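Local coordinates for protein 2'-deoxycytidine 5'-triphosphate deaminase (Agrobacterium tumefaciens, PDB 2R9Q) that probably catalyses the hydrolytic deamination of dCTP to dUTP, a step in supplying the precursor of thymidine nucleotides, at residues 252-266 with 312-326. Residues are numbered along the deposited sequence; the frame is centred on the assembly and turned at random.
Sequences ELILDPDEFYILVSR and RAVLEVRSHEVPFIL
Leu255 and Leu263 project from two antiparallel ladders that face each other, 252-255 with 324-326 and 261-265 with 312-319, and meet Val317 and Leu326 between them. Leu255 lies across Val317 at about a right angle, CD1 pressed 3.5 Å from Val317 CG1, tighter than usual for carbons. Its other methyl, CD2, sits over one face of the Tyr261 ring near the rim. Leu263 CD1 and Leu326 CD2 come tip to tip, 4.0 Å apart; with Leu326 CG trans to the backbone N (chi1 180°), its CD2 is carried to Leu263. Ile254 and Ile325 run side by side on the other face of the 252-255/324-326 ladder, which packs against a second subunit.

Where the ladders join, Ser319 OG donates to Leu255 O (2.9 Å) from well above the carbonyl plane, and the Phe324 N-H reaches the same oxygen in a weak bond. One water ties Ser319 N to Asp256 O. The Arg318 guanidinium lays a face over Phe260 CB, with Pro257 O at its edge, in plane, and its NH1 forms a salt bridge with Asp120. At the far end Ser265 OG accepts from Ala313 N (2.9 Å) and also hydrogen-bonds Glu267 O. Apolar side chains thus join the two sheets of this dUTPase-clan domain, while serine hydroxyls and a water bind backbone groups.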
loop_
_atom_site.group_PDB
_atom_site.type_symbol
_atom_site.label_atom_id
_atom_site.label_comp_id
_atom_site.label_asym_id
_atom_site.label_seq_id
_atom_site.Cartn_x
_atom_site.Cartn_y
_atom_site.Cartn_z
ATOM N N GLU B 252 5.152 23.179 11.049
ATOM C CA GLU B 252 5.537 22.251 10.001
ATOM C C GLU B 252 4.718 20.956 10.050
ATOM O O GLU B 252 4.193 20.589 11.084
ATOM C CB GLU B 252 7.036 21.941 10.059
ATOM C CG GLU B 252 7.445 20.947 11.145
ATOM C CD GLU B 252 8.858 21.220 11.708
ATOM O OE1 GLU B 252 9.834 21.491 10.930
ATOM O OE2 GLU B 252 8.963 21.167 12.952
ATOM N N LEU B 253 4.651 20.275 8.906
ATOM C CA LEU B 253 3.828 19.103 8.740
ATOM C C LEU B 253 4.516 18.090 7.857
ATOM O O LEU B 253 4.841 18.394 6.733
ATOM C CB LEU B 253 2.513 19.518 8.067
ATOM C CG LEU B 253 1.479 18.435 7.821
ATOM C CD1 LEU B 253 1.013 17.830 9.162
ATOM C CD2 LEU B 253 0.319 19.023 6.974
ATOM N N ILE B 254 4.688 16.869 8.350
ATOM C CA ILE B 254 5.225 15.781 7.529
ATOM C C ILE B 254 4.115 15.269 6.619
ATOM O O ILE B 254 3.106 14.740 7.067
ATOM C CB ILE B 254 5.881 14.645 8.374
ATOM C CG1 ILE B 254 7.142 15.199 9.076
ATOM C CG2 ILE B 254 6.205 13.404 7.508
ATOM C CD1 ILE B 254 7.769 14.260 10.077
ATOM N N LEU B 255 4.345 15.473 5.331
ATOM C CA LEU B 255 3.521 14.975 4.262
ATOM C C LEU B 255 3.911 13.537 3.872
ATOM O O LEU B 255 4.913 13.331 3.187
ATOM C CB LEU B 255 3.665 15.898 3.047
ATOM C CG LEU B 255 3.183 17.353 3.089
ATOM C CD1 LEU B 255 3.468 17.998 1.732
ATOM C CD2 LEU B 255 1.704 17.467 3.478
ATOM N N ASP B 256 3.084 12.582 4.309
ATOM C CA ASP B 256 3.157 11.144 3.988
ATOM C C ASP B 256 2.617 11.037 2.588
ATOM O O ASP B 256 1.542 11.563 2.332
ATOM C CB ASP B 256 2.317 10.314 5.026
ATOM C CG ASP B 256 2.159 8.779 4.686
ATOM O OD1 ASP B 256 2.247 8.344 3.505
ATOM O OD2 ASP B 256 1.921 7.990 5.649
ATOM N N PRO B 257 3.367 10.387 1.675
ATOM C CA PRO B 257 2.974 10.413 0.258
ATOM C C PRO B 257 1.667 9.652 -0.062
ATOM O O PRO B 257 1.030 9.953 -1.072
ATOM C CB PRO B 257 4.200 9.792 -0.483
ATOM C CG PRO B 257 5.225 9.534 0.534
ATOM C CD PRO B 257 4.595 9.593 1.887
ATOM N N ASP B 258 1.280 8.696 0.787
ATOM C CA ASP B 258 -0.011 7.980 0.617
ATOM C C ASP B 258 -1.241 8.774 1.116
ATOM O O ASP B 258 -2.360 8.378 0.880
ATOM C CB ASP B 258 -0.007 6.614 1.333
ATOM C CG ASP B 258 1.203 5.725 0.952
ATOM O OD1 ASP B 258 1.829 5.156 1.902
ATOM O OD2 ASP B 258 1.524 5.600 -0.276
ATOM N N GLU B 259 -1.031 9.879 1.808
ATOM C CA GLU B 259 -2.114 10.647 2.349
ATOM C C GLU B 259 -2.498 11.856 1.489
ATOM O O GLU B 259 -1.798 12.270 0.601
ATOM C CB GLU B 259 -1.762 11.087 3.766
ATOM C CG GLU B 259 -1.430 9.953 4.758
ATOM C CD GLU B 259 -2.599 9.042 5.098
ATOM O OE1 GLU B 259 -3.739 9.527 5.330
ATOM O OE2 GLU B 259 -2.375 7.817 5.180
ATOM N N PHE B 260 -3.666 12.415 1.735
ATOM C CA PHE B 260 -3.959 13.725 1.159
ATOM C C PHE B 260 -4.395 14.677 2.238
ATOM O O PHE B 260 -4.989 14.281 3.221
ATOM C CB PHE B 260 -4.906 13.596 -0.053
ATOM C CG PHE B 260 -6.318 13.944 0.197
ATOM C CD1 PHE B 260 -6.834 15.126 -0.308
ATOM C CD2 PHE B 260 -7.151 13.065 0.866
ATOM C CE1 PHE B 260 -8.123 15.466 -0.099
ATOM C CE2 PHE B 260 -8.470 13.376 1.076
ATOM C CZ PHE B 260 -8.974 14.580 0.593
ATOM N N TYR B 261 -4.001 15.922 2.059
ATOM C CA TYR B 261 -4.087 16.951 3.057
ATOM C C TYR B 261 -4.873 18.142 2.498
ATOM O O TYR B 261 -4.622 18.592 1.394
ATOM C CB TYR B 261 -2.682 17.401 3.506
ATOM C CG TYR B 261 -1.829 16.321 4.149
ATOM C CD1 TYR B 261 -1.801 16.169 5.528
ATOM C CD2 TYR B 261 -1.093 15.448 3.389
ATOM C CE1 TYR B 261 -1.064 15.175 6.128
ATOM C CE2 TYR B 261 -0.348 14.455 3.975
ATOM C CZ TYR B 261 -0.319 14.309 5.370
ATOM O OH TYR B 261 0.475 13.290 5.989
ATOM N N ILE B 262 -5.828 18.650 3.268
ATOM C CA ILE B 262 -6.519 19.893 2.919
ATOM C C ILE B 262 -5.946 20.964 3.829
ATOM O O ILE B 262 -6.087 20.914 5.047
ATOM C CB ILE B 262 -8.074 19.823 3.081
ATOM C CG1 ILE B 262 -8.672 18.777 2.147
ATOM C CG2 ILE B 262 -8.705 21.168 2.808
ATOM C CD1 ILE B 262 -10.092 18.375 2.532
ATOM N N LEU B 263 -5.299 21.932 3.195
ATOM C CA LEU B 263 -4.549 22.953 3.874
ATOM C C LEU B 263 -4.912 24.334 3.348
ATOM O O LEU B 263 -5.639 24.478 2.356
ATOM C CB LEU B 263 -3.044 22.672 3.730
ATOM C CG LEU B 263 -2.502 21.372 4.333
ATOM C CD1 LEU B 263 -1.079 21.171 3.866
ATOM C CD2 LEU B 263 -2.613 21.378 5.863
ATOM N N VAL B 264 -4.408 25.358 4.038
ATOM C CA VAL B 264 -4.760 26.745 3.739
ATOM C C VAL B 264 -3.542 27.673 3.480
ATOM O O VAL B 264 -2.506 27.582 4.124
ATOM C CB VAL B 264 -5.835 27.327 4.783
ATOM C CG1 VAL B 264 -5.738 26.657 6.116
ATOM C CG2 VAL B 264 -5.747 28.828 4.911
ATOM N N SER B 265 -3.703 28.531 2.483
ATOM C CA SER B 265 -2.758 29.594 2.173
ATOM C C SER B 265 -2.646 30.667 3.272
ATOM O O SER B 265 -3.625 30.994 3.930
ATOM C CB SER B 265 -3.128 30.254 0.832
ATOM O OG SER B 265 -4.218 31.148 0.929
ATOM N N ARG B 266 -1.452 31.219 3.453
ATOM C CA ARG B 266 -1.287 32.390 4.327
ATOM C C ARG B 266 -1.951 33.614 3.700
ATOM O O ARG B 266 -2.623 34.377 4.392
ATOM C CB ARG B 266 0.183 32.703 4.581
ATOM C CG ARG B 266 0.920 31.655 5.371
ATOM C CD ARG B 266 2.241 32.187 5.889
ATOM N NE ARG B 266 2.970 32.789 4.798
ATOM C CZ ARG B 266 3.722 33.879 4.879
ATOM N NH1 ARG B 266 3.883 34.549 6.024
ATOM N NH2 ARG B 266 4.310 34.309 3.783
ATOM N N ARG B 312 -8.704 33.390 1.900
ATOM C CA ARG B 312 -7.649 32.403 1.783
ATOM C C ARG B 312 -8.025 31.338 0.757
ATOM O O ARG B 312 -9.201 31.051 0.549
ATOM C CB ARG B 312 -7.324 31.770 3.132
ATOM C CG ARG B 312 -6.553 32.694 4.037
ATOM C CD ARG B 312 -6.973 32.520 5.456
ATOM N NE ARG B 312 -6.261 33.460 6.321
ATOM C CZ ARG B 312 -5.026 33.299 6.768
ATOM N NH1 ARG B 312 -4.301 32.237 6.447
ATOM N NH2 ARG B 312 -4.518 34.211 7.550
ATOM N N ALA B 313 -7.010 30.833 0.064
ATOM C CA ALA B 313 -7.180 29.673 -0.778
ATOM C C ALA B 313 -6.940 28.375 0.026
ATOM O O ALA B 313 -5.953 28.242 0.770
ATOM C CB ALA B 313 -6.298 29.753 -1.986
ATOM N N VAL B 314 -7.887 27.444 -0.115
ATOM C CA VAL B 314 -7.797 26.111 0.459
ATOM C C VAL B 314 -7.096 25.249 -0.571
ATOM O O VAL B 314 -7.469 25.269 -1.709
ATOM C CB VAL B 314 -9.164 25.531 0.750
ATOM C CG1 VAL B 314 -9.038 24.155 1.383
ATOM C CG2 VAL B 314 -9.961 26.491 1.590
ATOM N N LEU B 315 -6.058 24.531 -0.152
ATOM C CA LEU B 315 -5.144 23.821 -1.053
ATOM C C LEU B 315 -5.119 22.329 -0.731
ATOM O O LEU B 315 -5.070 21.943 0.429
ATOM C CB LEU B 315 -3.710 24.378 -0.893
ATOM C CG LEU B 315 -3.503 25.894 -1.073
ATOM C CD1 LEU B 315 -2.318 26.407 -0.219
ATOM C CD2 LEU B 315 -3.350 26.309 -2.542
ATOM N N GLU B 316 -5.154 21.491 -1.759
ATOM C CA GLU B 316 -4.886 20.074 -1.569
ATOM C C GLU B 316 -3.419 19.803 -1.913
ATOM O O GLU B 316 -2.998 19.961 -3.042
ATOM C CB GLU B 316 -5.851 19.159 -2.352
ATOM C CG GLU B 316 -7.337 19.271 -1.945
ATOM C CD GLU B 316 -8.011 20.459 -2.588
ATOM O OE1 GLU B 316 -7.832 20.634 -3.810
ATOM O OE2 GLU B 316 -8.689 21.233 -1.878
ATOM N N VAL B 317 -2.664 19.396 -0.911
ATOM C CA VAL B 317 -1.245 19.147 -1.037
ATOM C C VAL B 317 -0.968 17.665 -0.804
ATOM O O VAL B 317 -1.513 17.036 0.115
ATOM C CB VAL B 317 -0.452 20.033 -0.026
ATOM C CG1 VAL B 317 1.011 19.719 -0.028
ATOM C CG2 VAL B 317 -0.737 21.498 -0.255
ATOM N N ARG B 318 -0.162 17.116 -1.695
ATOM C CA ARG B 318 0.346 15.769 -1.607
ATOM C C ARG B 318 1.856 15.780 -1.858
ATOM O O ARG B 318 2.363 16.529 -2.688
ATOM C CB ARG B 318 -0.295 14.872 -2.659
ATOM C CG ARG B 318 -1.738 14.462 -2.447
ATOM C CD ARG B 318 -2.176 13.610 -3.686
ATOM N NE ARG B 318 -3.195 12.591 -3.421
ATOM C CZ ARG B 318 -2.976 11.401 -2.844
ATOM N NH1 ARG B 318 -3.995 10.576 -2.675
ATOM N NH2 ARG B 318 -1.762 11.039 -2.419
ATOM N N SER B 319 2.566 14.941 -1.114
ATOM C CA SER B 319 3.968 14.690 -1.383
ATOM C C SER B 319 4.078 13.540 -2.370
ATOM O O SER B 319 3.228 12.632 -2.419
ATOM C CB SER B 319 4.751 14.360 -0.114
ATOM O OG SER B 319 4.388 13.097 0.328
ATOM N N HIS B 320 5.155 13.602 -3.145
ATOM C CA HIS B 320 5.420 12.630 -4.180
ATOM C C HIS B 320 6.660 11.797 -3.891
ATOM O O HIS B 320 7.733 12.323 -3.586
ATOM C CB HIS B 320 5.508 13.352 -5.509
ATOM C CG HIS B 320 4.231 14.050 -5.844
ATOM N ND1 HIS B 320 3.014 13.400 -5.791
ATOM C CD2 HIS B 320 3.963 15.342 -6.162
ATOM C CE1 HIS B 320 2.054 14.258 -6.078
ATOM N NE2 HIS B 320 2.598 15.442 -6.309
ATOM N N GLU B 321 6.464 10.487 -3.964
ATOM C CA GLU B 321 7.524 9.499 -3.764
ATOM C C GLU B 321 8.038 9.403 -2.331
ATOM O O GLU B 321 7.963 8.348 -1.751
ATOM C CB GLU B 321 8.679 9.706 -4.744
ATOM C CG GLU B 321 8.290 9.397 -6.179
ATOM C CD GLU B 321 9.484 9.459 -7.095
ATOM O OE1 GLU B 321 10.098 10.562 -7.136
ATOM O OE2 GLU B 321 9.802 8.427 -7.746
ATOM N N VAL B 322 8.557 10.498 -1.788
ATOM C CA VAL B 322 9.188 10.527 -0.481
ATOM C C VAL B 322 8.435 11.492 0.489
ATOM O O VAL B 322 7.877 12.501 0.055
ATOM C CB VAL B 322 10.715 10.905 -0.663
ATOM C CG1 VAL B 322 11.258 11.621 0.493
ATOM C CG2 VAL B 322 11.548 9.658 -0.955
ATOM N N PRO B 323 8.380 11.151 1.800
ATOM C CA PRO B 323 7.942 12.100 2.800
ATOM C C PRO B 323 8.751 13.401 2.868
ATOM O O PRO B 323 9.990 13.406 2.812
ATOM C CB PRO B 323 8.006 11.314 4.115
ATOM C CG PRO B 323 8.679 10.076 3.817
ATOM C CD PRO B 323 8.636 9.823 2.379
ATOM N N PHE B 324 8.009 14.491 2.993
ATOM C CA PHE B 324 8.519 15.816 2.942
ATOM C C PHE B 324 7.986 16.572 4.139
ATOM O O PHE B 324 6.777 16.525 4.456
ATOM C CB PHE B 324 8.109 16.496 1.632
ATOM C CG PHE B 324 8.773 17.853 1.400
ATOM C CD1 PHE B 324 10.128 17.938 1.077
ATOM C CD2 PHE B 324 8.041 19.034 1.492
ATOM C CE1 PHE B 324 10.739 19.165 0.851
ATOM C CE2 PHE B 324 8.644 20.271 1.278
ATOM C CZ PHE B 324 9.996 20.334 0.962
ATOM N N ILE B 325 8.894 17.246 4.828
ATOM C CA ILE B 325 8.518 18.143 5.899
ATOM C C ILE B 325 8.177 19.472 5.256
ATOM O O ILE B 325 9.050 20.144 4.787
ATOM C CB ILE B 325 9.627 18.362 6.937
ATOM C CG1 ILE B 325 10.112 17.037 7.524
ATOM C CG2 ILE B 325 9.118 19.298 8.055
ATOM C CD1 ILE B 325 11.581 17.077 7.948
ATOM N N LEU B 326 6.888 19.804 5.233
ATOM C CA LEU B 326 6.402 21.050 4.703
ATOM C C LEU B 326 6.411 22.065 5.830
ATOM O O LEU B 326 5.934 21.803 6.918
ATOM C CB LEU B 326 4.996 20.896 4.108
ATOM C CG LEU B 326 4.306 22.128 3.495
ATOM C CD1 LEU B 326 4.963 22.659 2.220
ATOM C CD2 LEU B 326 2.819 21.795 3.264
HETATM O O HOH W 1 1.191 13.657 0.794
HETATM O O HOH W 2 1.253 11.339 -3.368
#